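Local coordinates for chitin oligosaccharide binding protein NagB2 (PDB 7EHU) that binds the chitin fragments N,N'-diacetylchitobiose and N,N',N''-triacetylchitotriose and probably hands them to a membrane transporter for uptake, at residues Ala48-Val53 with Phe66-Val71; Asp171-Ala176 with Gly295-Pro300; Trp198-Leu203 with Asn251-Lys256; Ala281-Asp286 with Glu366-Thr371. All coordinates share one frame; numbering follows the deposited sequence.

Contact 1: residues Ala48-Val53 with Phe66-Val71; sequences ALLEKV and FKLDGV
E51 and L68 mark the closest passage of the two backbones, helix 44-60 running over strand 64-70 with 8.5 Å between the CA of E51 and the CA of L68, a gap that side chains alone bridge. Helix and strand belong to the beta-alpha-beta unit of strand 30-36, helix 44-60 and strand 64-70, a recurrent building block of the periplasmic binding protein fold. L68 points its side chain at the helix and does the work with one methyl. Its CD2 meets L50 CD2 tip to tip at 4.1 Å and approaches E51 CG at 3.9 Å, so a single branch touches two neighbouring helix residues. L50 reaches this point because its CG stands anti to the backbone N (chi1 -180°), which sends the branched end out from the helix. Leucine suits both places: each ends in a compact, branched apolar group that can be shared among several neighbours, and L50 also packs on H36 of strand 30-36 and on F335 and F339 of helix 326-339. E51 is exposed; its methylene CG rests on L68, and the chain, extended beyond CG, carries the carboxylate past the contact. On strand 64-70 the residues flanking L68 are charged, in keeping with a strand whose L68 side faces the helix, while K67 and D69 lie on the other side. They pair with each other, and D69 OD2 also forms salt bridges with R35 and K80, while D69 OD1 is held by K67 NZ at 3.1 Å.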
loop_
_atom_site.group_PDB
_atom_site.type_symbol
_atom_site.label_atom_id
_atom_site.label_comp_id
_atom_site.label_asym_id
_atom_site.label_seq_id
_atom_site.Cartn_x
_atom_site.Cartn_y
_atom_site.Cartn_z
ATOM N N ALA A 48 9.586 -15.027 7.781
ATOM C CA ALA A 48 9.998 -16.427 7.811
ATOM C C ALA A 48 9.945 -17.037 6.415
ATOM O O ALA A 48 10.806 -17.838 6.041
ATOM C CB ALA A 48 9.112 -17.206 8.786
ATOM N N LEU A 49 8.954 -16.648 5.616
ATOM C CA LEU A 49 8.876 -17.160 4.248
ATOM C C LEU A 49 10.049 -16.659 3.415
ATOM O O LEU A 49 10.659 -17.424 2.652
ATOM C CB LEU A 49 7.553 -16.721 3.630
ATOM C CG LEU A 49 7.188 -17.272 2.263
ATOM C CD1 LEU A 49 7.177 -18.790 2.275
ATOM C CD2 LEU A 49 5.846 -16.743 1.828
ATOM N N LEU A 50 10.395 -15.379 3.570
ATOM C CA LEU A 50 11.557 -14.826 2.889
ATOM C C LEU A 50 12.827 -15.570 3.288
ATOM O O LEU A 50 13.660 -15.892 2.434
ATOM C CB LEU A 50 11.670 -13.335 3.209
ATOM C CG LEU A 50 12.845 -12.590 2.567
ATOM C CD1 LEU A 50 12.723 -12.551 1.037
ATOM C CD2 LEU A 50 12.920 -11.175 3.136
ATOM N N GLU A 51 13.006 -15.814 4.590
ATOM C CA GLU A 51 14.175 -16.532 5.085
ATOM C C GLU A 51 14.233 -17.942 4.511
ATOM O O GLU A 51 15.318 -18.432 4.175
ATOM C CB GLU A 51 14.169 -16.568 6.617
ATOM C CG GLU A 51 14.496 -15.218 7.258
ATOM C CD GLU A 51 14.230 -15.168 8.758
ATOM O OE1 GLU A 51 13.611 -16.109 9.298
ATOM O OE2 GLU A 51 14.619 -14.164 9.386
ATOM N N LYS A 52 13.078 -18.610 4.398
ATOM C CA LYS A 52 13.043 -19.942 3.802
ATOM C C LYS A 52 13.529 -19.904 2.359
ATOM O O LYS A 52 14.340 -20.745 1.946
ATOM C CB LYS A 52 11.622 -20.503 3.877
ATOM C CG LYS A 52 11.510 -21.914 3.348
ATOM C CD LYS A 52 10.204 -22.594 3.716
ATOM C CE LYS A 52 9.066 -22.236 2.792
ATOM N NZ LYS A 52 7.937 -23.227 2.932
ATOM N N VAL A 53 13.076 -18.909 1.590
ATOM C CA VAL A 53 13.493 -18.784 0.196
ATOM C C VAL A 53 14.990 -18.494 0.118
ATOM O O VAL A 53 15.700 -19.046 -0.735
ATOM C CB VAL A 53 12.661 -17.678 -0.496
ATOM C CG1 VAL A 53 13.272 -17.271 -1.807
ATOM C CG2 VAL A 53 11.226 -18.120 -0.685
ATOM N N PHE A 66 23.365 -14.178 1.707
ATOM C CA PHE A 66 22.470 -13.033 1.713
ATOM C C PHE A 66 22.472 -12.422 3.109
ATOM O O PHE A 66 22.328 -13.134 4.113
ATOM C CB PHE A 66 21.045 -13.428 1.316
ATOM C CG PHE A 66 20.915 -13.897 -0.118
ATOM C CD1 PHE A 66 21.236 -15.192 -0.455
ATOM C CD2 PHE A 66 20.498 -13.047 -1.125
ATOM C CE1 PHE A 66 21.132 -15.644 -1.762
ATOM C CE2 PHE A 66 20.387 -13.489 -2.443
ATOM C CZ PHE A 66 20.716 -14.794 -2.760
ATOM N N LYS A 67 22.667 -11.117 3.177
ATOM C CA LYS A 67 22.623 -10.397 4.437
ATOM C C LYS A 67 21.267 -9.627 4.453
ATOM O O LYS A 67 21.062 -8.676 3.707
ATOM C CB LYS A 67 23.929 -9.707 4.834
ATOM C CG LYS A 67 23.616 -9.219 6.232
ATOM C CD LYS A 67 23.017 -7.867 6.085
ATOM C CE LYS A 67 22.753 -7.146 7.344
ATOM N NZ LYS A 67 22.139 -5.821 7.455
ATOM N N LEU A 68 20.308 -10.116 5.250
ATOM C CA LEU A 68 18.991 -9.492 5.318
ATOM C C LEU A 68 19.089 -8.206 6.126
ATOM O O LEU A 68 19.707 -8.175 7.192
ATOM C CB LEU A 68 17.946 -10.434 5.915
ATOM C CG LEU A 68 17.175 -11.271 4.877
ATOM C CD1 LEU A 68 18.100 -12.086 4.014
ATOM C CD2 LEU A 68 16.100 -12.146 5.555
ATOM N N ASP A 69 18.536 -7.129 5.592
ATOM C CA ASP A 69 18.545 -5.827 6.252
ATOM C C ASP A 69 17.090 -5.381 6.336
ATOM O O ASP A 69 16.544 -4.834 5.368
ATOM C CB ASP A 69 19.384 -4.828 5.475
ATOM C CG ASP A 69 19.580 -3.549 6.233
ATOM O OD1 ASP A 69 19.934 -3.636 7.424
ATOM O OD2 ASP A 69 19.310 -2.465 5.677
ATOM N N GLY A 70 16.460 -5.613 7.487
ATOM C CA GLY A 70 15.069 -5.248 7.675
ATOM C C GLY A 70 14.963 -3.821 8.156
ATOM O O GLY A 70 15.571 -3.453 9.158
ATOM N N VAL A 71 14.169 -3.025 7.454
ATOM C CA VAL A 71 14.006 -1.603 7.740
ATOM C C VAL A 71 12.516 -1.280 7.698
ATOM O O VAL A 71 11.798 -1.785 6.829
ATOM C CB VAL A 71 14.780 -0.770 6.691
ATOM C CG1 VAL A 71 14.625 0.708 6.915
ATOM C CG2 VAL A 71 16.271 -1.149 6.697
#

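Contact 2: residues Asp171-Ala176 with Gly295-Pro300; sequences DEFTKA and GYFRFP
The ring of F173 is met obliquely by two partners from the 295-300 segment: P300 CG, in an off-centre CH-pi contact 4.2 Å from the ring centroid and 29° off its normal, and the CE2 corner of the F297 ring. The F299 ring has P300 CD 3.5 Å above one face, displaced toward the rim, so the proline ring packs against two phenylalanines. This is an aromatic core joining helix 170-182 to strand 294-297 and the loop that follows in the solute-binding protein fold, where strand 294-297 pairs antiparallel with strand 138-154. F173 gets there with CG anti to its own N (chi1 -179°), which turns the ring toward P300 and F297. The F173 and F297 side chains cross at about a right angle, and both rings also meet that of F151 on strand 138-154. Phenylalanine and proline suit a buried site: neither side chain brings a polar atom that would need a partner. Cutting F173 back to an alanine would probably open a gap beside P300 CG and leave the F297 ring without a neighbour on that flank. P300 CG lies 3.8 Å from both F173 CG and F173 CB.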
loop_
_atom_site.group_PDB
_atom_site.type_symbol
_atom_site.label_atom_id
_atom_site.label_comp_id
_atom_site.label_asym_id
_atom_site.label_seq_id
_atom_site.Cartn_x
_atom_site.Cartn_y
_atom_site.Cartn_z
ATOM N N ASP A 171 -24.125 9.095 1.580
ATOM C CA ASP A 171 -25.175 9.425 2.541
ATOM C C ASP A 171 -25.399 8.283 3.529
ATOM O O ASP A 171 -25.603 8.526 4.725
ATOM C CB ASP A 171 -26.460 9.814 1.803
ATOM C CG ASP A 171 -26.398 11.238 1.233
ATOM O OD1 ASP A 171 -27.267 11.595 0.404
ATOM O OD2 ASP A 171 -25.468 11.999 1.598
ATOM N N GLU A 172 -25.337 7.030 3.061
ATOM C CA GLU A 172 -25.448 5.906 3.988
ATOM C C GLU A 172 -24.237 5.856 4.913
ATOM O O GLU A 172 -24.353 5.496 6.089
ATOM C CB GLU A 172 -25.579 4.592 3.215
ATOM C CG GLU A 172 -26.877 4.429 2.425
ATOM C CD GLU A 172 -26.938 3.138 1.587
ATOM O OE1 GLU A 172 -25.902 2.483 1.349
ATOM O OE2 GLU A 172 -28.048 2.775 1.147
ATOM N N PHE A 173 -23.063 6.213 4.391
ATOM C CA PHE A 173 -21.833 6.220 5.178
ATOM C C PHE A 173 -21.916 7.263 6.288
ATOM O O PHE A 173 -21.625 6.968 7.452
ATOM C CB PHE A 173 -20.665 6.497 4.217
ATOM C CG PHE A 173 -19.295 6.518 4.855
ATOM C CD1 PHE A 173 -18.707 5.358 5.350
ATOM C CD2 PHE A 173 -18.563 7.689 4.895
ATOM C CE1 PHE A 173 -17.424 5.395 5.904
ATOM C CE2 PHE A 173 -17.299 7.716 5.447
ATOM C CZ PHE A 173 -16.735 6.578 5.961
ATOM N N THR A 174 -22.329 8.486 5.952
ATOM C CA THR A 174 -22.458 9.504 6.987
ATOM C C THR A 174 -23.530 9.118 8.002
ATOM O O THR A 174 -23.369 9.386 9.199
ATOM C CB THR A 174 -22.711 10.902 6.394
ATOM O OG1 THR A 174 -23.921 10.917 5.636
ATOM C CG2 THR A 174 -21.581 11.335 5.472
ATOM N N LYS A 175 -24.602 8.449 7.559
ATOM C CA LYS A 175 -25.605 8.010 8.518
ATOM C C LYS A 175 -24.997 6.998 9.493
ATOM O O LYS A 175 -25.273 7.034 10.700
ATOM C CB LYS A 175 -26.852 7.446 7.823
ATOM C CG LYS A 175 -27.827 7.046 8.900
ATOM C CD LYS A 175 -28.374 8.362 9.505
ATOM C CE LYS A 175 -29.165 8.173 10.764
ATOM N NZ LYS A 175 -27.968 7.827 11.657
ATOM N N ALA A 176 -24.157 6.099 8.997
ATOM C CA ALA A 176 -23.509 5.135 9.877
ATOM C C ALA A 176 -22.563 5.817 10.855
ATOM O O ALA A 176 -22.534 5.472 12.049
ATOM C CB ALA A 176 -22.729 4.143 9.028
ATOM N N GLY A 295 -16.254 -7.388 8.513
ATOM C CA GLY A 295 -16.652 -7.323 7.124
ATOM C C GLY A 295 -15.819 -6.290 6.397
ATOM O O GLY A 295 -14.836 -5.752 6.938
ATOM N N TYR A 296 -16.227 -5.961 5.173
ATOM C CA TYR A 296 -15.447 -5.061 4.342
ATOM C C TYR A 296 -16.365 -4.369 3.356
ATOM O O TYR A 296 -17.305 -4.986 2.854
ATOM C CB TYR A 296 -14.411 -5.862 3.569
ATOM C CG TYR A 296 -13.398 -5.074 2.790
ATOM C CD1 TYR A 296 -12.220 -4.641 3.382
ATOM C CD2 TYR A 296 -13.584 -4.803 1.434
ATOM C CE1 TYR A 296 -11.264 -3.978 2.659
ATOM C CE2 TYR A 296 -12.632 -4.142 0.701
ATOM C CZ TYR A 296 -11.472 -3.724 1.321
ATOM O OH TYR A 296 -10.506 -3.103 0.561
ATOM N N PHE A 297 -16.063 -3.107 3.049
ATOM C CA PHE A 297 -16.728 -2.419 1.953
ATOM C C PHE A 297 -15.758 -1.457 1.280
ATOM O O PHE A 297 -14.912 -0.839 1.936
ATOM C CB PHE A 297 -18.036 -1.710 2.365
ATOM C CG PHE A 297 -17.918 -0.724 3.498
ATOM C CD1 PHE A 297 -18.037 -1.136 4.816
ATOM C CD2 PHE A 297 -17.749 0.645 3.233
ATOM C CE1 PHE A 297 -17.975 -0.216 5.865
ATOM C CE2 PHE A 297 -17.675 1.570 4.282
ATOM C CZ PHE A 297 -17.795 1.129 5.600
ATOM N N ARG A 298 -15.896 -1.344 -0.037
ATOM C CA ARG A 298 -15.107 -0.374 -0.757
ATOM C C ARG A 298 -15.622 1.032 -0.455
ATOM O O ARG A 298 -16.720 1.237 0.062
ATOM C CB ARG A 298 -15.099 -0.677 -2.248
ATOM C CG ARG A 298 -16.318 -0.293 -3.008
ATOM C CD ARG A 298 -16.026 -0.297 -4.534
ATOM N NE ARG A 298 -17.268 -0.256 -5.280
ATOM C CZ ARG A 298 -17.970 -1.318 -5.664
ATOM N NH1 ARG A 298 -17.551 -2.550 -5.418
ATOM N NH2 ARG A 298 -19.098 -1.133 -6.317
ATOM N N PHE A 299 -14.773 2.003 -0.721
ATOM C CA PHE A 299 -15.109 3.387 -0.446
ATOM C C PHE A 299 -16.477 3.710 -1.057
ATOM O O PHE A 299 -16.724 3.368 -2.215
ATOM C CB PHE A 299 -14.025 4.318 -1.011
ATOM C CG PHE A 299 -14.164 5.721 -0.500
ATOM C CD1 PHE A 299 -15.001 6.631 -1.140
ATOM C CD2 PHE A 299 -13.520 6.120 0.661
ATOM C CE1 PHE A 299 -15.183 7.899 -0.635
ATOM C CE2 PHE A 299 -13.715 7.385 1.163
ATOM C CZ PHE A 299 -14.542 8.269 0.510
ATOM N N PRO A 300 -17.380 4.348 -0.316
ATOM C CA PRO A 300 -18.748 4.555 -0.819
ATOM C C PRO A 300 -18.844 5.622 -1.906
ATOM O O PRO A 300 -17.996 6.498 -2.045
ATOM C CB PRO A 300 -19.511 5.011 0.429
ATOM C CG PRO A 300 -18.449 5.671 1.287
ATOM C CD PRO A 300 -17.214 4.836 1.067
#

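Contact 3: residues Trp198-Leu203 with Asn251-Lys256. With NAG (2-acetamido-2-deoxy-beta-D-glucopyranose), chain B.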
loop_
_atom_site.group_PDB
_atom_site.type_symbol
_atom_site.label_atom_id
_atom_site.label_comp_id
_atom_site.label_asym_id
_atom_site.label_seq_id
_atom_site.Cartn_x
_atom_site.Cartn_y
_atom_site.Cartn_z
ATOM N N TRP A 198 1.350 8.812 5.691
ATOM C CA TRP A 198 0.859 8.037 4.557
ATOM C C TRP A 198 -0.430 7.295 4.912
ATOM O O TRP A 198 -1.257 7.024 4.033
ATOM C CB TRP A 198 1.928 7.045 4.082
ATOM C CG TRP A 198 2.064 5.823 4.942
ATOM C CD1 TRP A 198 2.844 5.680 6.058
ATOM C CD2 TRP A 198 1.361 4.580 4.781
ATOM N NE1 TRP A 198 2.667 4.430 6.594
ATOM C CE2 TRP A 198 1.766 3.738 5.827
ATOM C CE3 TRP A 198 0.424 4.102 3.842
ATOM C CZ2 TRP A 198 1.305 2.439 5.938
ATOM C CZ3 TRP A 198 -0.037 2.831 3.973
ATOM C CH2 TRP A 198 0.394 2.013 5.015
ATOM N N ALA A 199 -0.613 6.938 6.185
ATOM C CA ALA A 199 -1.828 6.225 6.579
ATOM C C ALA A 199 -3.056 7.120 6.453
ATOM O O ALA A 199 -4.139 6.648 6.075
ATOM C CB ALA A 199 -1.675 5.712 8.004
ATOM N N ILE A 200 -2.909 8.407 6.779
ATOM C CA ILE A 200 -3.974 9.372 6.514
ATOM C C ILE A 200 -4.203 9.479 5.016
ATOM O O ILE A 200 -5.342 9.569 4.547
ATOM C CB ILE A 200 -3.633 10.742 7.121
ATOM C CG1 ILE A 200 -3.458 10.677 8.640
ATOM C CG2 ILE A 200 -4.729 11.762 6.780
ATOM C CD1 ILE A 200 -2.677 11.869 9.210
ATOM N N ASN A 201 -3.119 9.478 4.244
ATOM C CA ASN A 201 -3.243 9.618 2.802
ATOM C C ASN A 201 -3.972 8.462 2.139
ATOM O O ASN A 201 -4.495 8.642 1.036
ATOM C CB ASN A 201 -1.885 9.854 2.143
ATOM C CG ASN A 201 -1.390 11.286 2.327
ATOM O OD1 ASN A 201 -2.166 12.202 2.594
ATOM N ND2 ASN A 201 -0.093 11.479 2.154
ATOM N N MET A 202 -4.031 7.286 2.760
ATOM C CA MET A 202 -4.864 6.228 2.179
ATOM C C MET A 202 -6.298 6.710 2.072
ATOM O O MET A 202 -6.941 6.619 1.021
ATOM C CB MET A 202 -4.812 4.981 3.068
ATOM C CG MET A 202 -3.495 4.220 2.990
ATOM S SD MET A 202 -3.631 2.531 3.660
ATOM C CE MET A 202 -3.524 2.910 5.419
ATOM N N LEU A 203 -6.810 7.248 3.170
ATOM C CA LEU A 203 -8.171 7.750 3.200
ATOM C C LEU A 203 -8.319 8.989 2.342
ATOM O O LEU A 203 -9.296 9.118 1.597
ATOM C CB LEU A 203 -8.557 8.030 4.649
ATOM C CG LEU A 203 -9.989 8.502 4.880
ATOM C CD1 LEU A 203 -11.011 7.517 4.318
ATOM C CD2 LEU A 203 -10.233 8.730 6.369
ATOM N N ASN A 251 -7.271 10.788 18.596
ATOM C CA ASN A 251 -5.843 10.663 18.840
ATOM C C ASN A 251 -5.075 10.183 17.623
ATOM O O ASN A 251 -3.955 9.684 17.771
ATOM C CB ASN A 251 -5.555 9.775 20.036
ATOM C CG ASN A 251 -4.210 10.087 20.682
ATOM O OD1 ASN A 251 -3.668 11.190 20.561
ATOM N ND2 ASN A 251 -3.678 9.107 21.398
ATOM N N VAL A 252 -5.628 10.394 16.425
ATOM C CA VAL A 252 -4.962 9.997 15.182
ATOM C C VAL A 252 -3.511 10.468 15.138
ATOM O O VAL A 252 -2.619 9.719 14.719
ATOM C CB VAL A 252 -5.774 10.491 13.969
ATOM C CG1 VAL A 252 -6.040 11.990 14.045
ATOM C CG2 VAL A 252 -5.056 10.128 12.651
ATOM N N LEU A 253 -3.244 11.711 15.552
ATOM C CA LEU A 253 -1.885 12.237 15.440
ATOM C C LEU A 253 -0.975 11.755 16.565
ATOM O O LEU A 253 0.239 11.982 16.494
ATOM C CB LEU A 253 -1.883 13.773 15.354
ATOM C CG LEU A 253 -2.649 14.377 14.175
ATOM C CD1 LEU A 253 -2.545 15.906 14.198
ATOM C CD2 LEU A 253 -2.142 13.843 12.832
ATOM N N GLY A 254 -1.517 11.060 17.562
ATOM C CA GLY A 254 -0.729 10.504 18.642
ATOM C C GLY A 254 -0.457 9.022 18.506
ATOM O O GLY A 254 0.122 8.424 19.423
ATOM N N LEU A 255 -0.849 8.411 17.386
ATOM C CA LEU A 255 -0.746 6.974 17.205
ATOM C C LEU A 255 0.035 6.661 15.944
ATOM O O LEU A 255 -0.134 7.330 14.921
ATOM C CB LEU A 255 -2.141 6.371 17.059
ATOM C CG LEU A 255 -3.012 6.473 18.307
ATOM C CD1 LEU A 255 -4.467 6.153 17.936
ATOM C CD2 LEU A 255 -2.543 5.540 19.412
ATOM N N LYS A 256 0.858 5.623 16.013
ATOM C CA LYS A 256 1.521 5.064 14.843
ATOM C C LYS A 256 0.518 4.257 14.018
ATOM O O LYS A 256 -0.525 3.829 14.517
ATOM C CB LYS A 256 2.642 4.125 15.300
ATOM C CG LYS A 256 3.713 4.739 16.200
ATOM C CD LYS A 256 4.915 3.794 16.389
ATOM C CE LYS A 256 4.521 2.383 16.865
ATOM N NZ LYS A 256 5.562 1.775 17.754
HETATM C C1 NAG B . 2.058 0.991 1.238
HETATM C C2 NAG B . 2.769 2.318 1.139
HETATM C C3 NAG B . 1.855 3.376 0.524
HETATM C C4 NAG B . 1.302 2.886 -0.810
HETATM C C5 NAG B . 0.636 1.524 -0.639
HETATM C C6 NAG B . 0.155 0.922 -1.942
HETATM C C7 NAG B . 4.578 2.862 2.700
HETATM C C8 NAG B . 4.929 3.363 4.074
HETATM N N2 NAG B . 3.275 2.763 2.427
HETATM O O3 NAG B . 2.608 4.571 0.359
HETATM O O4 NAG B . 0.324 3.777 -1.336
HETATM O O5 NAG B . 1.572 0.609 -0.047
HETATM O O6 NAG B . 1.220 0.728 -2.861
HETATM O O7 NAG B . 5.439 2.573 1.867
#
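I200 of helix 197-212 points at the short 3-10 turn 252-254 and touches it with two atoms: its CD1 lies 4.2 Å from L253 CD2, the two side chains crossing at about a right angle, and its CG1 lies 4.4 Å from V252 CG2. These are loose van der Waals contacts between branched aliphatic groups, which suit a buried spot with no polar demand. The turn is closed by a backbone bond from G254 N to N251 O, and V252 and L255 are tied by further backbone bonds to G192 and G193; V404 of helix 394-408 adds to the packing around I200. On the same helix, W198 serves the glycan pocket. One face of its indole carries the acetamido group of a bound NAG: NAG N2 sits 3.4 Å above the ring plane near the rim, and the methyl C8 lies over the five-membered ring, 3.6 Å from W198 NE1. With CG between the backbone N and the carbonyl carbon (chi1 77°), the indole is set with one face against this group, and Y257 meets it as well. A serine in place of W198 would probably leave the acetyl methyl without its aromatic floor and the sugar less firmly placed. S315 and D389 hydrogen-bond NAG, so recognition divides into polar bonds and an aromatic face laid against the N-acetyl group that marks chitin sugars, whereas I200 packs helix on turn through apolar contact.

Contact 4: residues Ala281-Asp286 with Glu366-Thr371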
loop_
_atom_site.group_PDB
_atom_site.type_symbol
_atom_site.label_atom_id
_atom_site.label_comp_id
_atom_site.label_asym_id
_atom_site.label_seq_id
_atom_site.Cartn_x
_atom_site.Cartn_y
_atom_site.Cartn_z
ATOM N N ALA A 281 -3.361 -9.256 10.305
ATOM C CA ALA A 281 -3.429 -8.694 11.647
ATOM C C ALA A 281 -4.858 -8.692 12.161
ATOM O O ALA A 281 -5.093 -8.884 13.356
ATOM C CB ALA A 281 -2.853 -7.282 11.651
ATOM N N ILE A 282 -5.823 -8.473 11.261
ATOM C CA ILE A 282 -7.242 -8.420 11.609
ATOM C C ILE A 282 -7.815 -9.800 11.879
ATOM O O ILE A 282 -8.815 -9.914 12.593
ATOM C CB ILE A 282 -7.958 -7.613 10.511
ATOM C CG1 ILE A 282 -7.500 -6.151 10.611
ATOM C CG2 ILE A 282 -9.454 -7.724 10.622
ATOM C CD1 ILE A 282 -7.778 -5.320 9.415
ATOM N N LEU A 283 -7.183 -10.850 11.366
ATOM C CA LEU A 283 -7.636 -12.217 11.608
ATOM C C LEU A 283 -6.823 -12.936 12.674
ATOM O O LEU A 283 -7.154 -14.067 13.009
ATOM C CB LEU A 283 -7.624 -13.004 10.293
ATOM C CG LEU A 283 -8.570 -12.477 9.213
ATOM C CD1 LEU A 283 -8.505 -13.372 8.001
ATOM C CD2 LEU A 283 -10.004 -12.359 9.712
ATOM N N ASP A 284 -5.790 -12.306 13.216
ATOM C CA ASP A 284 -4.871 -12.980 14.120
ATOM C C ASP A 284 -5.604 -13.530 15.335
ATOM O O ASP A 284 -6.180 -12.771 16.115
ATOM C CB ASP A 284 -3.844 -11.949 14.580
ATOM C CG ASP A 284 -2.741 -12.554 15.403
ATOM O OD1 ASP A 284 -1.712 -12.917 14.792
ATOM O OD2 ASP A 284 -2.903 -12.704 16.638
ATOM N N LYS A 285 -5.509 -14.839 15.550
ATOM C CA LYS A 285 -6.276 -15.436 16.647
ATOM C C LYS A 285 -5.788 -14.984 18.016
ATOM O O LYS A 285 -6.594 -14.905 18.945
ATOM C CB LYS A 285 -6.288 -16.953 16.509
ATOM C CG LYS A 285 -7.031 -17.389 15.218
ATOM C CD LYS A 285 -7.665 -18.796 15.252
ATOM C CE LYS A 285 -8.701 -19.030 14.156
ATOM N NZ LYS A 285 -9.781 -18.042 14.202
ATOM N N ASP A 286 -4.498 -14.667 18.154
ATOM C CA ASP A 286 -3.968 -14.268 19.457
ATOM C C ASP A 286 -4.363 -12.859 19.857
ATOM O O ASP A 286 -4.465 -12.572 21.065
ATOM C CB ASP A 286 -2.440 -14.357 19.477
ATOM C CG ASP A 286 -1.925 -15.779 19.416
ATOM O OD1 ASP A 286 -2.642 -16.714 19.830
ATOM O OD2 ASP A 286 -0.783 -15.961 18.947
ATOM N N GLU A 366 -9.407 -23.965 2.806
ATOM C CA GLU A 366 -10.084 -23.173 3.842
ATOM C C GLU A 366 -9.909 -21.685 3.512
ATOM O O GLU A 366 -9.034 -20.991 4.029
ATOM C CB GLU A 366 -9.551 -23.512 5.246
ATOM C CG GLU A 366 -8.054 -23.230 5.390
ATOM C CD GLU A 366 -7.467 -23.408 6.787
ATOM O OE1 GLU A 366 -8.188 -23.782 7.736
ATOM O OE2 GLU A 366 -6.271 -23.061 6.938
ATOM N N ALA A 367 -10.779 -21.183 2.647
ATOM C CA ALA A 367 -10.705 -19.789 2.229
ATOM C C ALA A 367 -11.340 -18.865 3.272
ATOM O O ALA A 367 -12.347 -19.180 3.912
ATOM C CB ALA A 367 -11.341 -19.603 0.848
ATOM N N ALA A 368 -10.764 -17.777 3.450
ATOM C CA ALA A 368 -11.162 -16.990 4.603
ATOM C C ALA A 368 -12.321 -16.046 4.240
ATOM O O ALA A 368 -12.277 -15.381 3.190
ATOM C CB ALA A 368 -9.918 -16.251 5.093
ATOM N N PRO A 369 -13.393 -16.004 5.048
ATOM C CA PRO A 369 -14.521 -15.113 4.741
ATOM C C PRO A 369 -14.151 -13.659 4.482
ATOM O O PRO A 369 -14.743 -12.999 3.615
ATOM C CB PRO A 369 -15.401 -15.227 5.998
ATOM C CG PRO A 369 -15.090 -16.527 6.596
ATOM C CD PRO A 369 -13.700 -16.920 6.168
ATOM N N LEU A 370 -13.213 -13.112 5.243
ATOM C CA LEU A 370 -12.889 -11.699 5.062
ATOM C C LEU A 370 -12.218 -11.479 3.707
ATOM O O LEU A 370 -12.500 -10.494 3.014
ATOM C CB LEU A 370 -12.001 -11.223 6.209
ATOM C CG LEU A 370 -11.572 -9.759 6.177
ATOM C CD1 LEU A 370 -12.761 -8.825 6.055
ATOM C CD2 LEU A 370 -10.747 -9.441 7.425
ATOM N N THR A 371 -11.355 -12.403 3.293
ATOM C CA THR A 371 -10.744 -12.279 1.972
ATOM C C THR A 371 -11.801 -12.429 0.876
ATOM O O THR A 371 -11.724 -11.746 -0.153
ATOM C CB THR A 371 -9.595 -13.284 1.872
ATOM O OG1 THR A 371 -8.566 -12.847 2.782
ATOM C CG2 THR A 371 -9.008 -13.364 0.460
#
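L370 drives one methyl, CD2, between I282 and L283, and this is the tight part of the contact: L370 CD2 lies 3.8 Å from L283 CD2 and 3.9 Å from I282 CG2. The L370 and I282 side chains cross at about a right angle, the forked end of the leucine meeting the beta branch of the isoleucine. With its CG anti to the backbone N (chi1 -180°), L370 projects from the first turn of helix 369-379 toward helix 279-283, whose A281, beside I282, touches the bound glycan. Packing slackens toward the outside, where L283 turns its other methyl, CD1, to A368 CB at 4.3 Å. A368 is the N-cap residue of helix 369-379, and its small side chain gives L283 CD1 a single methyl to touch; P369, which follows, suits the first turn of a helix, where backbone N-H groups have no carbonyl of a preceding turn to bond, so proline's lack of an N-H costs nothing. Beyond, the exposed K285 and E366 belong to the solvent side, as befits charged residues. No hydrogen bond crosses between the segments, which hold by apolar contact. I282 and L370 both rest on Y152 of strand 138-154 and V294 of strand 294-297, so the two helices share one patch of the sheet.

In the fold
All four contacts join their segments by apolar packing with no hydrogen bond across, but they differ in depth. Contacts 2 and 3 are buried, contacts 1 and 4 only partly so, with charged residues at their margins. Contact 2 is aromatic; the others rely on aliphatic branches, though contact 3 also presents an indole face to the acetamido group of a NAG, and A281 of contact 4 touches the glycan too. Contacts 1 and 2 reach the same mixed sheet on opposite sides of the chain's centre, about 39 Å between centres. Contact 2 touches contacts 3 and 4, while contact 1 stands apart: F299 CE2 packs on L203 CD1 at 4.2 Å, and G295 O lies 3.8 Å from L370 CD1.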